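PDB 3L1W: uncharacterized protein from Enterococcus faecalis, which is of unknown function but belongs to the endonuclease/exonuclease/phosphatase family and may act as a 3'-5' RNA exonuclease. Local coordinates for residues A228-S233 with P244-V249. Sequence-based numbering, arbitrary orientation.
With FMT (formic acid), chain L; FMT (formic acid), chain T.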
ATOM      1  N   ALA A 228      -6.993  -4.567  -5.608  1.00 14.76           N
ATOM      2  CA  ALA A 228      -7.104  -4.042  -4.244  1.00 16.01           C
ATOM      3  C   ALA A 228      -7.872  -2.734  -4.194  1.00 16.89           C
ATOM      4  O   ALA A 228      -7.819  -1.932  -5.130  1.00 18.66           O
ATOM      5  CB  ALA A 228      -5.712  -3.850  -3.625  1.00 15.64           C
ATOM      6  N   SER A 229      -8.582  -2.520  -3.090  1.00 14.83           N
ATOM      7  CA  SER A 229      -9.139  -1.209  -2.765  1.00 15.83           C
ATOM      8  C   SER A 229      -8.260  -0.646  -1.657  1.00 14.91           C
ATOM      9  O   SER A 229      -8.068  -1.302  -0.630  1.00 17.21           O
ATOM     10  CB  SER A 229     -10.579  -1.333  -2.269  1.00 16.81           C
ATOM     11  OG  SER A 229     -11.445  -1.746  -3.316  1.00 18.28           O
ATOM     12  N   LEU A 230      -7.734   0.563  -1.849  1.00 14.77           N
ATOM     13  CA  LEU A 230      -6.700   1.094  -0.957  1.00 14.08           C
ATOM     14  C   LEU A 230      -7.301   2.017   0.104  1.00 14.46           C
ATOM     15  O   LEU A 230      -7.915   3.024  -0.219  1.00 14.81           O
ATOM     16  CB  LEU A 230      -5.654   1.854  -1.786  1.00 16.25           C
ATOM     17  CG  LEU A 230      -5.044   1.008  -2.912  1.00 16.48           C
ATOM     18  CD1 LEU A 230      -4.074   1.827  -3.750  1.00 16.38           C
ATOM     19  CD2 LEU A 230      -4.340  -0.231  -2.331  1.00 15.10           C
ATOM     20  N   THR A 231      -7.133   1.656   1.376  1.00 16.45           N
ATOM     21  CA  THR A 231      -7.788   2.378   2.472  1.00 12.63           C
ATOM     22  C   THR A 231      -6.883   3.400   3.159  1.00 15.75           C
ATOM     23  O   THR A 231      -7.119   3.778   4.311  1.00 17.01           O
ATOM     24  CB  THR A 231      -8.374   1.399   3.533  1.00 18.38           C
ATOM     25  OG1 THR A 231      -7.318   0.633   4.119  1.00 21.06           O
ATOM     26  CG2 THR A 231      -9.381   0.439   2.875  1.00 21.01           C
ATOM     27  N   ASP A 232      -5.849   3.846   2.450  1.00 17.60           N
ATOM     28  CA  ASP A 232      -4.948   4.881   2.966  1.00 19.03           C
ATOM     29  C   ASP A 232      -5.733   6.021   3.598  1.00 18.50           C
ATOM     30  O   ASP A 232      -6.719   6.510   3.029  1.00 17.44           O
ATOM     31  CB  ASP A 232      -4.107   5.479   1.838  1.00 18.06           C
ATOM     32  CG  ASP A 232      -3.284   4.452   1.099  1.00 21.85           C
ATOM     33  OD1 ASP A 232      -3.779   3.324   0.873  1.00 21.65           O
ATOM     34  OD2 ASP A 232      -2.141   4.788   0.716  1.00 19.35           O
ATOM     35  N   SER A 233      -5.277   6.480   4.760  1.00 19.25           N
ATOM     36  CA  SER A 233      -5.955   7.575   5.429  1.00 18.54           C
ATOM     37  C   SER A 233      -4.951   8.665   5.755  1.00 18.91           C
ATOM     38  O   SER A 233      -3.744   8.465   5.650  1.00 19.41           O
ATOM     39  CB  SER A 233      -6.630   7.092   6.720  1.00 18.69           C
ATOM     40  OG  SER A 233      -5.681   6.483   7.589  1.00 20.92           O
ATOM     41  N   PRO A 244      -8.972   4.593  -3.835  1.00 15.24           N
ATOM     42  CA  PRO A 244      -8.413   4.125  -5.106  1.00 13.85           C
ATOM     43  C   PRO A 244      -8.658   2.628  -5.270  1.00 14.97           C
ATOM     44  O   PRO A 244      -8.714   1.864  -4.286  1.00 14.32           O
ATOM     45  CB  PRO A 244      -6.898   4.370  -4.950  1.00 13.52           C
ATOM     46  CG  PRO A 244      -6.771   5.348  -3.807  1.00 14.47           C
ATOM     47  CD  PRO A 244      -7.942   5.080  -2.908  1.00 15.67           C
ATOM     48  N   LEU A 245      -8.775   2.208  -6.523  1.00 14.16           N
ATOM     49  CA  LEU A 245      -8.933   0.806  -6.861  1.00 13.39           C
ATOM     50  C   LEU A 245      -7.771   0.483  -7.773  1.00 19.90           C
ATOM     51  O   LEU A 245      -7.551   1.181  -8.765  1.00 16.97           O
ATOM     52  CB  LEU A 245     -10.258   0.599  -7.612  1.00 14.60           C
ATOM     53  CG  LEU A 245     -10.584  -0.775  -8.189  1.00 18.07           C
ATOM     54  CD1 LEU A 245     -10.577  -1.835  -7.095  1.00 24.38           C
ATOM     55  CD2 LEU A 245     -11.959  -0.721  -8.892  1.00 17.13           C
ATOM     56  N   GLU A 246      -7.010  -0.548  -7.434  1.00 15.37           N
ATOM     57  CA  GLU A 246      -5.887  -0.931  -8.272  1.00 13.94           C
ATOM     58  C   GLU A 246      -5.958  -2.375  -8.765  1.00 15.54           C
ATOM     59  O   GLU A 246      -6.689  -3.203  -8.214  1.00 17.05           O
ATOM     60  CB  GLU A 246      -4.560  -0.653  -7.560  1.00 20.12           C
ATOM     61  CG  GLU A 246      -4.259  -1.579  -6.401  1.00 22.44           C
ATOM     62  CD  GLU A 246      -2.782  -1.545  -6.004  1.00 23.21           C
ATOM     63  OE1 GLU A 246      -2.188  -0.447  -5.934  1.00 16.38           O
ATOM     64  OE2 GLU A 246      -2.211  -2.627  -5.771  1.00 25.02           O
ATOM     65  N   ALA A 247      -5.243  -2.650  -9.849  1.00 15.27           N
ATOM     66  CA  ALA A 247      -5.118  -4.009 -10.361  1.00 14.68           C
ATOM     67  C   ALA A 247      -3.691  -4.252 -10.815  1.00 16.01           C
ATOM     68  O   ALA A 247      -2.990  -3.333 -11.234  1.00 17.72           O
ATOM     69  CB  ALA A 247      -6.084  -4.245 -11.523  1.00 17.26           C
ATOM     70  N   GLU A 248      -3.261  -5.500 -10.724  1.00 17.02           N
ATOM     71  CA  GLU A 248      -2.038  -5.927 -11.379  1.00 17.63           C
ATOM     72  C   GLU A 248      -2.439  -6.825 -12.551  1.00 18.45           C
ATOM     73  O   GLU A 248      -3.177  -7.797 -12.370  1.00 18.21           O
ATOM     74  CB  GLU A 248      -1.132  -6.674 -10.405  1.00 20.71           C
ATOM     75  CG  GLU A 248       0.238  -6.931 -10.986  1.00 23.30           C
ATOM     76  CD  GLU A 248       1.124  -7.766 -10.091  1.00 33.31           C
ATOM     77  OE1 GLU A 248       0.746  -8.009  -8.927  1.00 34.23           O
ATOM     78  OE2 GLU A 248       2.202  -8.178 -10.562  1.00 42.32           O
ATOM     79  N   VAL A 249      -1.977  -6.474 -13.750  1.00 17.68           N
ATOM     80  CA  VAL A 249      -2.374  -7.176 -14.967  1.00 19.10           C
ATOM     81  C   VAL A 249      -1.158  -7.547 -15.818  1.00 25.06           C
ATOM     82  O   VAL A 249      -0.090  -6.956 -15.693  1.00 22.98           O
ATOM     83  CB  VAL A 249      -3.344  -6.331 -15.839  1.00 21.21           C
ATOM     84  CG1 VAL A 249      -4.655  -6.054 -15.103  1.00 16.47           C
ATOM     85  CG2 VAL A 249      -2.699  -5.027 -16.253  1.00 20.72           C
TER
HETATM   86  C   FMT L 263      -1.366   6.781   4.601  0.80 32.23           C
HETATM   87  O1  FMT L 263      -1.041   7.907   4.990  0.80 35.56           O
HETATM   88  O2  FMT L 263      -2.159   6.030   5.183  0.80 26.00           O
HETATM   89  C   FMT T 264      -6.729  -3.003   3.768  0.80 31.22           C
HETATM   90  O1  FMT T 264      -7.528  -3.940   3.765  0.80 33.63           O
HETATM   91  O2  FMT T 264      -6.977  -1.871   4.195  0.80 30.06           O
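Two antiparallel neighbours in one sheet of the DNase I-like fold, strands 222-229 and 245-251, meet here where the first ends and the second begins. Ala228 and Glu246 form a hydrogen-bonded pair: Glu246 N bonds to Ala228 O at 2.8 Å, and Ala228 N returns a bond to Glu246 O. Beside it, Ser229 and Leu245 make a non-hydrogen-bonded pair, their CA atoms 4.6 Å apart. Although Leu230 lies beyond the strand, its N still bonds to Pro244 O at 2.9 Å, a one-way bond, since Pro244 has no N-H to give back.

On the face shared by Ala228 and Glu246, Ala228 CB packs 3.9 Å from Glu246 CG, which sits between its own backbone N and carbonyl carbon (chi1 71°). From there the extended chain crosses Leu230 roughly at a right angle, putting Glu246 OE1 3.7 Å from Leu230 CD1. This buried acid is satisfied by a salt bridge between OE2 and Lys2 NZ, while the indole NE1 of Trp36 hydrogen-bonds OE1. Leu230 also crosses the Pro244 ring at about a right angle, CD1 lying 4.0 Å from Pro244 CB. In one of the two sheets of this fold, strand 245-251 runs between 222-229 and 2-7, and Leu245 and Ala247 accordingly form backbone bonds with Thr5 and Ile3. With CG anti to the backbone N (chi1 174°), Leu245 brings CD1 to 3.4 Å from Ala228 O and, next, against Ser229 OG; that hydroxyl is hydrogen-bonded to Pro195 O. Phe33 of the second subunit packs against both Ala228 and Glu246.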